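Local coordinates for iron uptake protein A2 (Synechocystis sp., PDB 2VOZ) that binds ferric iron in the periplasm and probably delivers it to an ABC transporter that carries it into the cell, at residues S166-Y169 and N170-T174; Y148-L151 and A152-Q155; L116-D120 and G121-G125. All blocks are in the same frame, centred on the assembly; numbering follows the deposited sequence.

Contact 1: S166-Y169 and N170-T174; sequences SNVY and NLSLT
Asn167 caps the N-terminus of helix 168-181, its side-chain oxygen turned toward the backbone N-H groups of Tyr169 and Asn170. CG stands anti to the backbone N (chi1 173°), which carries the amide over the first turn. There OD1 accepts two weak bonds, from Tyr169 N at 2.8 Å and from Asn170 N at 3.5 Å. The amide also meets Tyr169 with its other end, ND2 lying above one face of the phenol ring near the rim. Tyr169 is one of the iron-binding residues, here without metal, so the cap sits beside the iron site; its OH is hydrogen-bonded to the OH of Tyr226, another of them. The regular helical bonds begin here too, with Leu171 N reaching Asn167 O at 3.1 Å in the carbonyl plane. Asn170 packs its CB 3.5 Å from Asn167 O, while its buried amide is held by Arg131 through OD1 and by Pro164 O through ND2. Leu171 extends back along the helix start: CG lies beside its own backbone N (chi1 -79°), and CD1 comes to 3.9 Å from Ser166 O. Ser172 follows one turn after Val168, its OG bonded to Asp87, and the methyl CG2 of Val168 approaches that OG to 4.2 Å.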
loop_
_atom_site.group_PDB
_atom_site.type_symbol
_atom_site.label_atom_id
_atom_site.label_comp_id
_atom_site.label_asym_id
_atom_site.label_seq_id
_atom_site.Cartn_x
_atom_site.Cartn_y
_atom_site.Cartn_z
ATOM N N SER B 166 29.790 0.088 -8.425
ATOM C CA SER B 166 28.801 0.952 -9.111
ATOM C C SER B 166 27.917 1.722 -8.143
ATOM O O SER B 166 27.265 2.712 -8.519
ATOM C CB SER B 166 27.886 0.089 -10.005
ATOM O OG SER B 166 27.449 -1.095 -9.329
ATOM N N ASN B 167 27.839 1.269 -6.904
ATOM C CA ASN B 167 26.874 1.838 -5.978
ATOM C C ASN B 167 27.376 3.173 -5.436
ATOM O O ASN B 167 28.538 3.304 -5.080
ATOM C CB ASN B 167 26.644 0.904 -4.812
ATOM C CG ASN B 167 25.781 1.542 -3.752
ATOM O OD1 ASN B 167 26.298 2.035 -2.769
ATOM N ND2 ASN B 167 24.471 1.539 -3.958
ATOM N N VAL B 168 26.477 4.143 -5.435
ATOM C CA VAL B 168 26.875 5.512 -5.069
ATOM C C VAL B 168 27.367 5.644 -3.647
ATOM O O VAL B 168 28.226 6.516 -3.364
ATOM C CB VAL B 168 25.770 6.510 -5.371
ATOM C CG1 VAL B 168 24.624 6.365 -4.328
ATOM C CG2 VAL B 168 26.351 7.962 -5.458
ATOM N N TYR B 169 26.852 4.829 -2.717
ATOM C CA TYR B 169 27.388 4.909 -1.350
ATOM C C TYR B 169 28.890 4.587 -1.295
ATOM O O TYR B 169 29.642 5.210 -0.539
ATOM C CB TYR B 169 26.695 3.934 -0.387
ATOM C CG TYR B 169 25.186 3.909 -0.478
ATOM C CD1 TYR B 169 24.459 5.041 -0.808
ATOM C CD2 TYR B 169 24.503 2.716 -0.207
ATOM C CE1 TYR B 169 23.056 4.976 -0.876
ATOM C CE2 TYR B 169 23.127 2.659 -0.260
ATOM C CZ TYR B 169 22.432 3.770 -0.603
ATOM O OH TYR B 169 21.053 3.668 -0.663
ATOM N N ASN B 170 29.309 3.598 -2.066
ATOM C CA ASN B 170 30.731 3.244 -2.172
ATOM C C ASN B 170 31.509 4.322 -2.883
ATOM O O ASN B 170 32.592 4.699 -2.432
ATOM C CB ASN B 170 30.896 1.928 -2.926
ATOM C CG ASN B 170 30.523 0.730 -2.103
ATOM O OD1 ASN B 170 30.509 0.763 -0.852
ATOM N ND2 ASN B 170 30.183 -0.350 -2.804
ATOM N N LEU B 171 30.975 4.805 -4.010
ATOM C CA LEU B 171 31.616 5.901 -4.740
ATOM C C LEU B 171 31.881 7.065 -3.778
ATOM O O LEU B 171 32.967 7.630 -3.760
ATOM C CB LEU B 171 30.714 6.384 -5.884
ATOM C CG LEU B 171 30.734 5.499 -7.149
ATOM C CD1 LEU B 171 29.612 5.864 -8.125
ATOM C CD2 LEU B 171 32.082 5.567 -7.833
ATOM N N SER B 172 30.886 7.385 -2.952
ATOM C CA SER B 172 31.049 8.501 -2.032
ATOM C C SER B 172 32.048 8.248 -0.890
ATOM O O SER B 172 32.814 9.168 -0.499
ATOM C CB SER B 172 29.671 8.962 -1.512
ATOM O OG SER B 172 28.957 9.577 -2.600
ATOM N N LEU B 173 32.070 7.024 -0.356
ATOM C CA LEU B 173 33.056 6.705 0.664
ATOM C C LEU B 173 34.453 6.814 0.100
ATOM O O LEU B 173 35.332 7.425 0.715
ATOM C CB LEU B 173 32.829 5.333 1.258
ATOM C CG LEU B 173 33.855 4.897 2.304
ATOM C CD1 LEU B 173 33.944 5.833 3.507
ATOM C CD2 LEU B 173 33.525 3.465 2.772
ATOM N N THR B 174 34.656 6.272 -1.091
ATOM C CA THR B 174 35.991 6.351 -1.671
ATOM C C THR B 174 36.355 7.795 -2.002
ATOM O O THR B 174 37.488 8.221 -1.791
ATOM C CB THR B 174 36.068 5.500 -2.913
ATOM O OG1 THR B 174 35.884 4.101 -2.579
ATOM C CG2 THR B 174 37.411 5.688 -3.635
#

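Contact 2: Y148-L151 and A152-Q155; sequences YEAL and ADPQ
Glu149 O and Ala150 O each accept a backbone bond from the residue three places on, the spacing of a 3-10 helix. Ala152 N meets Glu149 O at 3.3 Å and Asp153 N meets Ala150 O at 3.0 Å, following the earlier bond from Leu151 N to Tyr148 O. Both N-H groups point fairly straight at their acceptors, yet each donor stands well above the carbonyl plane, off the lone pairs, as suits so tight a winding. At Asp153 the chain opens out to an extended backbone (psi 142°) before Pro154 starts another short 3-10 segment. The two turns interrupt the long connection between strands 124-136 and 160-161 of this periplasmic binding protein. Among the side chains, Asp153 folds back most closely on the first turn. With CG set opposite its carbonyl carbon (chi1 -69°), the carboxylate swings against Ala150, the carboxyl carbon 3.1 Å from Ala150 O. Its OD1 lies alongside the Ala150 methyl, 4.0 Å from CB, and OD2 comes near Ala150 CA. OD1 and Ala150 O are both acceptors and do not bond to each other; the same carbonyl oxygen takes the Asp153 N-H. The methyl of Ala152 lies 3.5 Å from Glu149 O, so that carbonyl has a hydrocarbon neighbour as well as its N-H partner. The side chain of Leu151 packs on Leu193 of helix 183-195 and on Leu145 and Trp156. Glu149 turns its carboxylate to helix 168-181, where OE2 forms a salt bridge with Arg177 and a hydrogen bond with His181 NE2.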
loop_
_atom_site.group_PDB
_atom_site.type_symbol
_atom_site.label_atom_id
_atom_site.label_comp_id
_atom_site.label_asym_id
_atom_site.label_seq_id
_atom_site.Cartn_x
_atom_site.Cartn_y
_atom_site.Cartn_z
ATOM N N TYR B 148 38.199 2.866 8.446
ATOM C CA TYR B 148 38.107 2.263 7.099
ATOM C C TYR B 148 39.490 1.908 6.631
ATOM O O TYR B 148 39.677 0.869 6.006
ATOM C CB TYR B 148 37.499 3.217 6.054
ATOM C CG TYR B 148 36.220 3.844 6.527
ATOM C CD1 TYR B 148 35.025 3.134 6.509
ATOM C CD2 TYR B 148 36.217 5.149 7.010
ATOM C CE1 TYR B 148 33.823 3.738 6.994
ATOM C CE2 TYR B 148 35.041 5.765 7.495
ATOM C CZ TYR B 148 33.863 5.057 7.486
ATOM O OH TYR B 148 32.731 5.675 7.976
ATOM N N GLU B 149 40.427 2.807 6.918
ATOM C CA GLU B 149 41.799 2.716 6.399
ATOM C C GLU B 149 42.462 1.406 6.874
ATOM O O GLU B 149 43.175 0.740 6.113
ATOM C CB GLU B 149 42.582 3.953 6.840
ATOM C CG GLU B 149 42.179 5.268 6.064
ATOM C CD GLU B 149 40.966 6.010 6.646
ATOM O OE1 GLU B 149 40.197 5.428 7.440
ATOM O OE2 GLU B 149 40.740 7.180 6.277
ATOM N N ALA B 150 42.163 0.995 8.104
ATOM C CA ALA B 150 42.819 -0.199 8.686
ATOM C C ALA B 150 42.288 -1.494 8.121
ATOM O O ALA B 150 42.881 -2.544 8.311
ATOM C CB ALA B 150 42.638 -0.209 10.223
ATOM N N LEU B 151 41.146 -1.439 7.450
ATOM C CA LEU B 151 40.619 -2.651 6.819
ATOM C C LEU B 151 41.460 -3.141 5.627
ATOM O O LEU B 151 41.200 -4.225 5.086
ATOM C CB LEU B 151 39.167 -2.466 6.395
ATOM C CG LEU B 151 38.170 -2.247 7.539
ATOM C CD1 LEU B 151 36.770 -2.079 6.970
ATOM C CD2 LEU B 151 38.153 -3.349 8.613
ATOM N N ALA B 152 42.451 -2.339 5.260
ATOM C CA ALA B 152 43.430 -2.702 4.227
ATOM C C ALA B 152 44.582 -3.534 4.814
ATOM O O ALA B 152 45.403 -4.075 4.046
ATOM C CB ALA B 152 43.972 -1.430 3.530
ATOM N N ASP B 153 44.635 -3.632 6.149
ATOM C CA ASP B 153 45.675 -4.423 6.846
ATOM C C ASP B 153 45.523 -5.904 6.437
ATOM O O ASP B 153 44.407 -6.427 6.280
ATOM C CB ASP B 153 45.564 -4.302 8.387
ATOM C CG ASP B 153 45.920 -2.925 8.924
ATOM O OD1 ASP B 153 45.703 -2.718 10.150
ATOM O OD2 ASP B 153 46.436 -2.060 8.162
ATOM N N PRO B 154 46.657 -6.605 6.262
ATOM C CA PRO B 154 46.565 -7.976 5.742
ATOM C C PRO B 154 45.806 -8.948 6.645
ATOM O O PRO B 154 45.378 -9.985 6.174
ATOM C CB PRO B 154 48.026 -8.406 5.600
ATOM C CG PRO B 154 48.801 -7.503 6.483
ATOM C CD PRO B 154 48.050 -6.186 6.498
ATOM N N GLN B 155 45.633 -8.611 7.933
ATOM C CA GLN B 155 44.886 -9.517 8.813
ATOM C C GLN B 155 43.434 -9.745 8.372
ATOM O O GLN B 155 42.802 -10.706 8.823
ATOM C CB GLN B 155 44.878 -8.992 10.239
ATOM C CG GLN B 155 44.069 -7.760 10.406
ATOM C CD GLN B 155 44.377 -7.111 11.718
ATOM O OE1 GLN B 155 43.684 -7.344 12.717
ATOM N NE2 GLN B 155 45.470 -6.341 11.752
#

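Contact 3: L116-D120 and G121-G125; sequences LRHPD and GLWYG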
loop_
_atom_site.group_PDB
_atom_site.type_symbol
_atom_site.label_atom_id
_atom_site.label_comp_id
_atom_site.label_asym_id
_atom_site.label_seq_id
_atom_site.Cartn_x
_atom_site.Cartn_y
_atom_site.Cartn_z
ATOM N N LEU B 116 27.170 20.102 5.693
ATOM C CA LEU B 116 26.107 19.251 5.153
ATOM C C LEU B 116 25.314 19.964 4.062
ATOM O O LEU B 116 24.210 19.554 3.707
ATOM C CB LEU B 116 25.185 18.819 6.288
ATOM C CG LEU B 116 25.920 18.049 7.400
ATOM C CD1 LEU B 116 24.920 17.696 8.440
ATOM C CD2 LEU B 116 26.641 16.801 6.878
ATOM N N ARG B 117 25.900 21.028 3.514
ATOM C CA ARG B 117 25.284 21.741 2.394
ATOM C C ARG B 117 26.321 22.216 1.421
ATOM O O ARG B 117 27.501 22.315 1.757
ATOM C CB ARG B 117 24.430 22.927 2.859
ATOM C CG ARG B 117 25.097 23.855 3.891
ATOM C CD ARG B 117 24.090 24.922 4.324
ATOM N NE ARG B 117 24.479 25.643 5.558
ATOM C CZ ARG B 117 25.348 26.645 5.589
ATOM N NH1 ARG B 117 25.939 27.041 4.470
ATOM N NH2 ARG B 117 25.647 27.242 6.733
ATOM N N HIS B 118 25.890 22.483 0.192
ATOM C CA HIS B 118 26.829 22.863 -0.844
ATOM C C HIS B 118 27.390 24.264 -0.574
ATOM O O HIS B 118 26.637 25.168 -0.218
ATOM C CB HIS B 118 26.122 22.782 -2.199
ATOM C CG HIS B 118 27.044 22.972 -3.347
ATOM N ND1 HIS B 118 27.576 21.924 -4.071
ATOM C CD2 HIS B 118 27.597 24.100 -3.845
ATOM C CE1 HIS B 118 28.391 22.407 -4.993
ATOM N NE2 HIS B 118 28.422 23.721 -4.875
ATOM N N PRO B 119 28.714 24.442 -0.753
ATOM C CA PRO B 119 29.339 25.720 -0.456
ATOM C C PRO B 119 28.763 26.894 -1.254
ATOM O O PRO B 119 28.907 28.042 -0.821
ATOM C CB PRO B 119 30.813 25.477 -0.851
ATOM C CG PRO B 119 31.009 24.016 -0.700
ATOM C CD PRO B 119 29.709 23.454 -1.220
ATOM N N ASP B 120 28.123 26.638 -2.389
ATOM C CA ASP B 120 27.589 27.711 -3.227
ATOM C C ASP B 120 26.081 27.816 -3.118
ATOM O O ASP B 120 25.429 28.557 -3.885
ATOM C CB ASP B 120 28.024 27.515 -4.688
ATOM C CG ASP B 120 29.510 27.586 -4.856
ATOM O OD1 ASP B 120 30.135 28.433 -4.183
ATOM O OD2 ASP B 120 30.059 26.789 -5.646
ATOM N N GLY B 121 25.503 27.081 -2.167
ATOM C CA GLY B 121 24.057 27.160 -1.930
ATOM C C GLY B 121 23.186 26.467 -2.967
ATOM O O GLY B 121 21.996 26.748 -3.073
ATOM N N LEU B 122 23.776 25.536 -3.704
ATOM C CA LEU B 122 23.075 24.827 -4.772
ATOM C C LEU B 122 22.143 23.745 -4.238
ATOM O O LEU B 122 21.122 23.445 -4.854
ATOM C CB LEU B 122 24.087 24.213 -5.729
ATOM C CG LEU B 122 24.836 25.171 -6.665
ATOM C CD1 LEU B 122 25.867 24.389 -7.482
ATOM C CD2 LEU B 122 23.832 25.896 -7.549
ATOM N N TRP B 123 22.529 23.129 -3.116
ATOM C CA TRP B 123 21.675 22.107 -2.497
ATOM C C TRP B 123 22.053 21.934 -1.031
ATOM O O TRP B 123 23.116 22.423 -0.583
ATOM C CB TRP B 123 21.716 20.784 -3.281
ATOM C CG TRP B 123 23.104 20.232 -3.591
ATOM C CD1 TRP B 123 23.725 20.235 -4.816
ATOM C CD2 TRP B 123 24.021 19.610 -2.677
ATOM N NE1 TRP B 123 24.961 19.641 -4.722
ATOM C CE2 TRP B 123 25.164 19.241 -3.426
ATOM C CE3 TRP B 123 23.986 19.315 -1.301
ATOM C CZ2 TRP B 123 26.263 18.615 -2.853
ATOM C CZ3 TRP B 123 25.115 18.679 -0.711
ATOM C CH2 TRP B 123 26.233 18.342 -1.510
ATOM N N TYR B 124 21.165 21.251 -0.295
ATOM C CA TYR B 124 21.202 21.250 1.169
ATOM C C TYR B 124 20.886 19.860 1.672
ATOM O O TYR B 124 19.948 19.236 1.184
ATOM C CB TYR B 124 20.132 22.227 1.717
ATOM C CG TYR B 124 20.432 23.615 1.249
ATOM C CD1 TYR B 124 20.040 24.038 -0.005
ATOM C CD2 TYR B 124 21.179 24.483 2.049
ATOM C CE1 TYR B 124 20.372 25.360 -0.475
ATOM C CE2 TYR B 124 21.532 25.780 1.599
ATOM C CZ TYR B 124 21.123 26.200 0.347
ATOM O OH TYR B 124 21.461 27.452 -0.101
ATOM N N GLY B 125 21.678 19.357 2.613
ATOM C CA GLY B 125 21.321 18.063 3.250
ATOM C C GLY B 125 20.188 18.251 4.242
ATOM O O GLY B 125 20.151 19.250 4.981
#
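His118 and Trp123 form a T-shaped (edge-to-face) pair across a tight hairpin-like loop closed by one bridge, Arg117 with Tyr124; the imidazole edge is directed at the indole face. The ring planes are 68° apart, and the His118 ring and the five-membered ring of Trp123 have centroids 4.9 Å apart. His118 CB sits over the indole, 3.9 Å from the same centroid, an additional CH-pi contact. Standing anti to the backbone N (chi1 -172°), CG carries the imidazole beside Leu122, whose CD1 lies over one face, while Pro119 CD covers the opposite one. The backbones are joined by a nearly straight bond from His118 N to Trp123 O at 2.9 Å. Gly121 ends the type I turn, its N bonded to His118 O at 3.0 Å, with a positive phi (74°) that favours glycine. Replacing Trp123 with an alanine would probably open a gap beneath His118 CB and leave Glu95 without its indole N-H partner. Glu95 belongs to helix 88-96, which also packs on the indole through Ala88 and Leu91; helix 327-331 touches His118 through Ser327, and Tyr124 leads into strand 124-136, its backbone bonded to Ala266 of strand 261-268.

In the fold
Along the chain contact 3 comes first, then contact 2, then contact 1, which lies between the others in space: its centre is about 18 Å from that of contact 2 and about 19 Å from that of contact 3, while the centres of contacts 2 and 3 are about 32 Å apart. Contacts 1 and 2 touch where Leu173 CD2 meets Tyr148 CD1 at 4.0 Å. Strand 124-136 physically connects all three: it runs from the 116-125 turn past Tyr169 of contact 1, on which its Arg129 and Arg131 pack, and Arg131 O holds the Tyr148 hydroxyl of contact 2. Contact 1 alone carries an iron-binding residue; contact 3, at the start of the strand, lies away from the metal site.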